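Polyphosphate kinase (Porphyromonas gingivalis, PDB 2O8R) probably catalyses the reversible transfer of the terminal phosphate of ATP to a growing long-chain polyphosphate, with magnesium as cofactor. Local coordinates at residues L436-K441 with R495-D500; G457-S462 with H488-L493. The protein carries 3 engineered substitutions. All blocks are in the same frame, centred on the assembly; numbering follows the deposited sequence.

Overall arrangement
Interactions 1 and 2 both rest on helix 484-497, one at its C-terminal end and the other along its middle, with centres about 12 Å apart; they meet where Lys441 packs against Ser462. Both belong to the first PLD-like C-terminal region, and both join their segments by aliphatic packing without a hydrogen bond between them. Interaction 2 is fully buried, with Val490 set on a sheet strand. Interaction 1 is partly buried and uses a loop: Leu497 backs the loop that carries the predicted phosphohistidine, His439, so polar anion-binding groups lie on its far side. Interaction 2 is thus sheet core, whereas interaction 1 adjoins the predicted catalytic site.

Interaction 1 (L436-K441 with R495-D500); sequences LKVHAK and RILDGD. With SO4 (sulfate ion), chain F.
Val438 comes just before the His-x-Lys motif of this PLD-like region, His439 and Lys441, and its methyls meet Leu497 at the end of helix 484-497. The two side chains approach tip to tip: CG2 of Val438 lies 3.7 Å from CD2 of Leu497, and CG1 of Val438 lies 4.0 Å from CD1 of Leu497, so both branches of each are engaged. Leu436 adds a looser touch, its CD1 4.5 Å from CD2 of Leu497.

On the other side of the loop His439 and Lys441 face a sulfate ion, probably from the crystallisation liquor. NE2 of His439 gives a weak, bent hydrogen bond to sulfate O3 (3.2 Å, 141°), while sulfate O4 sits at the ring edge. Lys441, its chain bent at chi2 (-81°), carries CE past one face of the imidazole, toward its rim, and brings NZ to within 3.3 Å of sulfate O3, again a weak bond. ND1 of His439 is hydrogen-bonded to Glu628, which helps set the ring's rotation; His597, a predicted ATP-binding residue, and Arg599 also bind the sulfate. The ion may mark where a phosphate would sit.

The helix finishes in a Schellman motif with Gly499 as its C-prime residue: Asp500 N bonds to Arg495 O (2.9 Å) and Gly499 N to Ile496 O (3.0 Å). Leu497 also touches Phe403 of strand 399-404, while the backbone of the loop bonds to Ile627, so the loop lies between the helix end and the second PLD-like region, just ahead of strand 442-447.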
loop_
_atom_site.group_PDB
_atom_site.type_symbol
_atom_site.label_atom_id
_atom_site.label_comp_id
_atom_site.label_asym_id
_atom_site.label_seq_id
_atom_site.Cartn_x
_atom_site.Cartn_y
_atom_site.Cartn_z
ATOM N N LEU A 436 -16.968 2.569 -24.959
ATOM C CA LEU A 436 -16.043 3.688 -24.908
ATOM C C LEU A 436 -15.488 3.812 -23.490
ATOM O O LEU A 436 -16.240 4.018 -22.539
ATOM C CB LEU A 436 -16.708 4.991 -25.385
ATOM C CG LEU A 436 -18.070 5.465 -24.855
ATOM C CD1 LEU A 436 -17.910 6.470 -23.717
ATOM C CD2 LEU A 436 -18.896 6.080 -25.979
ATOM N N LYS A 437 -14.179 3.630 -23.344
ATOM C CA LYS A 437 -13.539 3.938 -22.080
ATOM C C LYS A 437 -12.936 5.331 -22.206
ATOM O O LYS A 437 -12.339 5.662 -23.229
ATOM C CB LYS A 437 -12.524 2.863 -21.670
ATOM C CG LYS A 437 -11.442 2.521 -22.696
ATOM C CD LYS A 437 -10.862 1.122 -22.447
ATOM C CE LYS A 437 -9.417 0.973 -22.943
ATOM N NZ LYS A 437 -9.272 0.941 -24.424
ATOM N N VAL A 438 -13.144 6.167 -21.192
ATOM C CA VAL A 438 -12.760 7.576 -21.283
ATOM C C VAL A 438 -11.285 7.762 -20.947
ATOM O O VAL A 438 -10.873 7.720 -19.784
ATOM C CB VAL A 438 -13.648 8.483 -20.396
ATOM C CG1 VAL A 438 -13.186 9.938 -20.447
ATOM C CG2 VAL A 438 -15.097 8.379 -20.828
ATOM N N HIS A 439 -10.490 7.970 -21.983
ATOM C CA HIS A 439 -9.066 8.152 -21.799
ATOM C C HIS A 439 -8.735 9.633 -21.623
ATOM O O HIS A 439 -7.643 9.975 -21.186
ATOM C CB HIS A 439 -8.308 7.534 -22.972
ATOM C CG HIS A 439 -6.831 7.486 -22.777
ATOM N ND1 HIS A 439 -5.973 8.379 -23.378
ATOM C CD2 HIS A 439 -6.056 6.662 -22.034
ATOM C CE1 HIS A 439 -4.733 8.102 -23.023
ATOM N NE2 HIS A 439 -4.755 7.063 -22.210
ATOM N N ALA A 440 -9.694 10.498 -21.955
ATOM C CA ALA A 440 -9.556 11.955 -21.821
ATOM C C ALA A 440 -9.014 12.396 -20.457
ATOM O O ALA A 440 -9.362 11.830 -19.425
ATOM C CB ALA A 440 -10.887 12.617 -22.086
ATOM N N LYS A 441 -8.155 13.406 -20.460
ATOM C CA LYS A 441 -7.516 13.871 -19.230
ATOM C C LYS A 441 -7.910 15.328 -18.949
ATOM O O LYS A 441 -7.110 16.244 -19.144
ATOM C CB LYS A 441 -5.990 13.753 -19.343
ATOM C CG LYS A 441 -5.454 12.498 -20.045
ATOM C CD LYS A 441 -5.425 11.327 -19.092
ATOM C CE LYS A 441 -4.740 10.124 -19.697
ATOM N NZ LYS A 441 -4.859 8.956 -18.786
ATOM N N ARG A 495 -21.350 16.429 -19.765
ATOM C CA ARG A 495 -22.774 16.144 -19.770
ATOM C C ARG A 495 -23.053 14.952 -20.657
ATOM O O ARG A 495 -23.838 14.075 -20.296
ATOM C CB ARG A 495 -23.575 17.353 -20.235
ATOM C CG ARG A 495 -23.896 18.306 -19.122
ATOM C CD ARG A 495 -24.656 19.521 -19.604
ATOM N NE ARG A 495 -25.808 19.180 -20.426
ATOM C CZ ARG A 495 -27.001 18.835 -19.956
ATOM N NH1 ARG A 495 -27.221 18.774 -18.649
ATOM N NH2 ARG A 495 -27.977 18.543 -20.804
ATOM N N ILE A 496 -22.403 14.930 -21.816
ATOM C CA ILE A 496 -22.468 13.778 -22.700
ATOM C C ILE A 496 -21.975 12.503 -21.989
ATOM O O ILE A 496 -22.643 11.478 -22.033
ATOM C CB ILE A 496 -21.710 14.030 -24.025
ATOM C CG1 ILE A 496 -22.418 15.122 -24.836
ATOM C CG2 ILE A 496 -21.602 12.744 -24.847
ATOM C CD1 ILE A 496 -21.761 15.452 -26.172
ATOM N N LEU A 497 -20.836 12.572 -21.307
ATOM C CA LEU A 497 -20.354 11.418 -20.531
ATOM C C LEU A 497 -21.304 11.044 -19.376
ATOM O O LEU A 497 -21.392 9.874 -18.985
ATOM C CB LEU A 497 -18.921 11.644 -20.017
ATOM C CG LEU A 497 -17.866 11.817 -21.103
ATOM C CD1 LEU A 497 -16.515 12.140 -20.513
ATOM C CD2 LEU A 497 -17.792 10.582 -21.991
ATOM N N ASP A 498 -22.025 12.034 -18.852
ATOM C CA ASP A 498 -23.002 11.803 -17.795
ATOM C C ASP A 498 -24.392 11.499 -18.354
ATOM O O ASP A 498 -25.381 11.578 -17.631
ATOM C CB ASP A 498 -23.074 13.014 -16.866
ATOM C CG ASP A 498 -23.582 12.663 -15.471
ATOM O OD1 ASP A 498 -23.745 11.457 -15.169
ATOM O OD2 ASP A 498 -23.814 13.597 -14.669
ATOM N N GLY A 499 -24.475 11.178 -19.645
ATOM C CA GLY A 499 -25.733 10.739 -20.268
ATOM C C GLY A 499 -26.851 11.755 -20.495
ATOM O O GLY A 499 -27.964 11.382 -20.864
ATOM N N ASP A 500 -26.561 13.036 -20.296
ATOM C CA ASP A 500 -27.547 14.095 -20.503
ATOM C C ASP A 500 -27.667 14.488 -21.967
ATOM O O ASP A 500 -26.709 14.347 -22.722
ATOM C CB ASP A 500 -27.169 15.306 -19.659
ATOM C CG ASP A 500 -27.372 15.053 -18.191
ATOM O OD1 ASP A 500 -28.147 14.127 -17.878
ATOM O OD2 ASP A 500 -26.761 15.752 -17.358
HETATM S S SO4 F . -1.660 6.811 -20.806
HETATM O O1 SO4 F . -0.355 6.918 -20.158
HETATM O O2 SO4 F . -1.659 5.634 -21.689
HETATM O O3 SO4 F . -2.698 6.664 -19.787
HETATM O O4 SO4 F . -1.951 8.047 -21.527
#

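Interaction 2 (G457-S462 with H488-L493); sequences GIALLS and HDVYRL
Strand 457-462 runs extended along one side of helix 484-497, coming nearest where the CA atoms of Ala459 and Val490 are 6.8 Å apart. At that point the small residue faces the branched one: CB of Ala459 meets CG2 of Val490 at 3.9 Å. The same methyl reaches the next residue on this face of the strand, Leu461, whose CD1 is 4.3 Å from CG2 of Val490. One branch of the valine therefore touches two strand side chains, and no hydrogen bond links the segments. Val490 is turned so that CG1 stands anti to its backbone N (chi1 171°), which leaves CG2 as the branch that reaches the strand. Val490 also touches Leu444 of strand 442-447, so it spans two neighbouring strands of the sheet.

Leu460 points away from the helix, and with Ile458 it packs on Leu360 of helix 355-365 across the sheet. Within helix 484-497 the usual backbone bonds continue, with Arg492 N to His488 O and Leu493 N to Asp489 O both at 2.8 Å. The buried carboxylate of Asp489 is met by three successive backbone N-H groups: Ser507 gives to OD1, and Arg508 and Leu509 to OD2. That pins the chain at Ser507 to Leu509 onto the helix.

Strand 457-462 lies between strands 442-447 and 474-481, antiparallel to both, and the helix follows the latter in the chain. With helix 484-497 on one face and helix 355-365 on the other, the strand belongs to the middle layer, the sheet, of an alpha/beta/alpha sandwich, the build of PLD-family domains.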
loop_
_atom_site.group_PDB
_atom_site.type_symbol
_atom_site.label_atom_id
_atom_site.label_comp_id
_atom_site.label_asym_id
_atom_site.label_seq_id
_atom_site.Cartn_x
_atom_site.Cartn_y
_atom_site.Cartn_z
ATOM N N GLY A 457 -16.023 29.469 -16.140
ATOM C CA GLY A 457 -15.130 28.693 -15.291
ATOM C C GLY A 457 -13.756 28.396 -15.839
ATOM O O GLY A 457 -13.194 29.174 -16.608
ATOM N N ILE A 458 -13.212 27.263 -15.413
ATOM C CA ILE A 458 -11.844 26.874 -15.735
ATOM C C ILE A 458 -11.812 25.444 -16.262
ATOM O O ILE A 458 -12.361 24.528 -15.651
ATOM C CB ILE A 458 -10.919 26.957 -14.496
ATOM C CG1 ILE A 458 -10.856 28.378 -13.945
ATOM C CG2 ILE A 458 -9.533 26.534 -14.859
ATOM C CD1 ILE A 458 -10.172 28.491 -12.582
ATOM N N ALA A 459 -11.171 25.261 -17.404
ATOM C CA ALA A 459 -10.935 23.932 -17.921
ATOM C C ALA A 459 -9.460 23.614 -17.789
ATOM O O ALA A 459 -8.609 24.443 -18.119
ATOM C CB ALA A 459 -11.383 23.827 -19.384
ATOM N N LEU A 460 -9.165 22.418 -17.287
ATOM C CA LEU A 460 -7.805 21.893 -17.251
ATOM C C LEU A 460 -7.740 20.715 -18.203
ATOM O O LEU A 460 -8.542 19.794 -18.075
ATOM C CB LEU A 460 -7.483 21.413 -15.842
ATOM C CG LEU A 460 -6.884 22.351 -14.798
ATOM C CD1 LEU A 460 -7.493 23.722 -14.845
ATOM C CD2 LEU A 460 -7.057 21.742 -13.421
ATOM N N LEU A 461 -6.818 20.762 -19.169
ATOM C CA LEU A 461 -6.627 19.687 -20.174
ATOM C C LEU A 461 -5.185 19.265 -20.262
ATOM O O LEU A 461 -4.288 20.095 -20.152
ATOM C CB LEU A 461 -7.074 20.115 -21.561
ATOM C CG LEU A 461 -8.571 20.361 -21.660
ATOM C CD1 LEU A 461 -8.886 21.858 -21.464
ATOM C CD2 LEU A 461 -9.041 19.869 -23.004
ATOM N N SER A 462 -4.957 17.979 -20.497
ATOM C CA SER A 462 -3.639 17.417 -20.237
ATOM C C SER A 462 -3.268 16.216 -21.082
ATOM O O SER A 462 -4.135 15.453 -21.514
ATOM C CB SER A 462 -3.558 17.005 -18.778
ATOM O OG SER A 462 -2.236 16.617 -18.472
ATOM N N HIS A 488 -16.873 25.658 -22.381
ATOM C CA HIS A 488 -18.205 25.228 -22.744
ATOM C C HIS A 488 -18.140 23.832 -23.346
ATOM O O HIS A 488 -19.026 22.997 -23.133
ATOM C CB HIS A 488 -18.842 26.212 -23.732
ATOM C CG HIS A 488 -20.245 25.853 -24.099
ATOM N ND1 HIS A 488 -20.550 25.032 -25.164
ATOM C CD2 HIS A 488 -21.424 26.163 -23.512
ATOM C CE1 HIS A 488 -21.858 24.858 -25.220
ATOM N NE2 HIS A 488 -22.409 25.529 -24.226
ATOM N N ASP A 489 -17.081 23.595 -24.109
ATOM C CA ASP A 489 -16.885 22.327 -24.793
ATOM C C ASP A 489 -16.657 21.216 -23.791
ATOM O O ASP A 489 -17.241 20.135 -23.916
ATOM C CB ASP A 489 -15.702 22.436 -25.742
ATOM C CG ASP A 489 -16.079 23.069 -27.067
ATOM O OD1 ASP A 489 -17.291 23.240 -27.305
ATOM O OD2 ASP A 489 -15.169 23.378 -27.876
ATOM N N VAL A 490 -15.818 21.506 -22.797
ATOM C CA VAL A 490 -15.554 20.589 -21.703
ATOM C C VAL A 490 -16.845 20.385 -20.905
ATOM O O VAL A 490 -17.205 19.244 -20.560
ATOM C CB VAL A 490 -14.419 21.113 -20.798
ATOM C CG1 VAL A 490 -14.296 20.277 -19.538
ATOM C CG2 VAL A 490 -13.094 21.115 -21.547
ATOM N N TYR A 491 -17.544 21.491 -20.644
ATOM C CA TYR A 491 -18.854 21.449 -20.012
ATOM C C TYR A 491 -19.768 20.448 -20.708
ATOM O O TYR A 491 -20.342 19.553 -20.078
ATOM C CB TYR A 491 -19.501 22.828 -20.050
ATOM C CG TYR A 491 -20.978 22.790 -19.748
ATOM C CD1 TYR A 491 -21.427 22.713 -18.439
ATOM C CD2 TYR A 491 -21.924 22.825 -20.768
ATOM C CE1 TYR A 491 -22.768 22.662 -18.146
ATOM C CE2 TYR A 491 -23.269 22.777 -20.483
ATOM C CZ TYR A 491 -23.684 22.697 -19.165
ATOM O OH TYR A 491 -25.025 22.643 -18.856
ATOM N N ARG A 492 -19.888 20.623 -22.017
ATOM C CA ARG A 492 -20.721 19.786 -22.853
ATOM C C ARG A 492 -20.233 18.352 -22.873
ATOM O O ARG A 492 -21.043 17.425 -22.834
ATOM C CB ARG A 492 -20.769 20.344 -24.277
ATOM C CG ARG A 492 -21.620 19.534 -25.211
ATOM C CD ARG A 492 -21.605 20.089 -26.618
ATOM N NE ARG A 492 -22.719 20.996 -26.869
ATOM C CZ ARG A 492 -22.583 22.251 -27.274
ATOM N NH1 ARG A 492 -21.378 22.759 -27.492
ATOM N NH2 ARG A 492 -23.658 22.997 -27.467
ATOM N N LEU A 493 -18.913 18.169 -22.928
ATOM C CA LEU A 493 -18.325 16.827 -22.908
ATOM C C LEU A 493 -18.776 16.038 -21.679
ATOM O O LEU A 493 -19.217 14.890 -21.802
ATOM C CB LEU A 493 -16.802 16.883 -22.965
ATOM C CG LEU A 493 -16.039 15.554 -22.853
ATOM C CD1 LEU A 493 -16.469 14.543 -23.912
ATOM C CD2 LEU A 493 -14.516 15.791 -22.888
#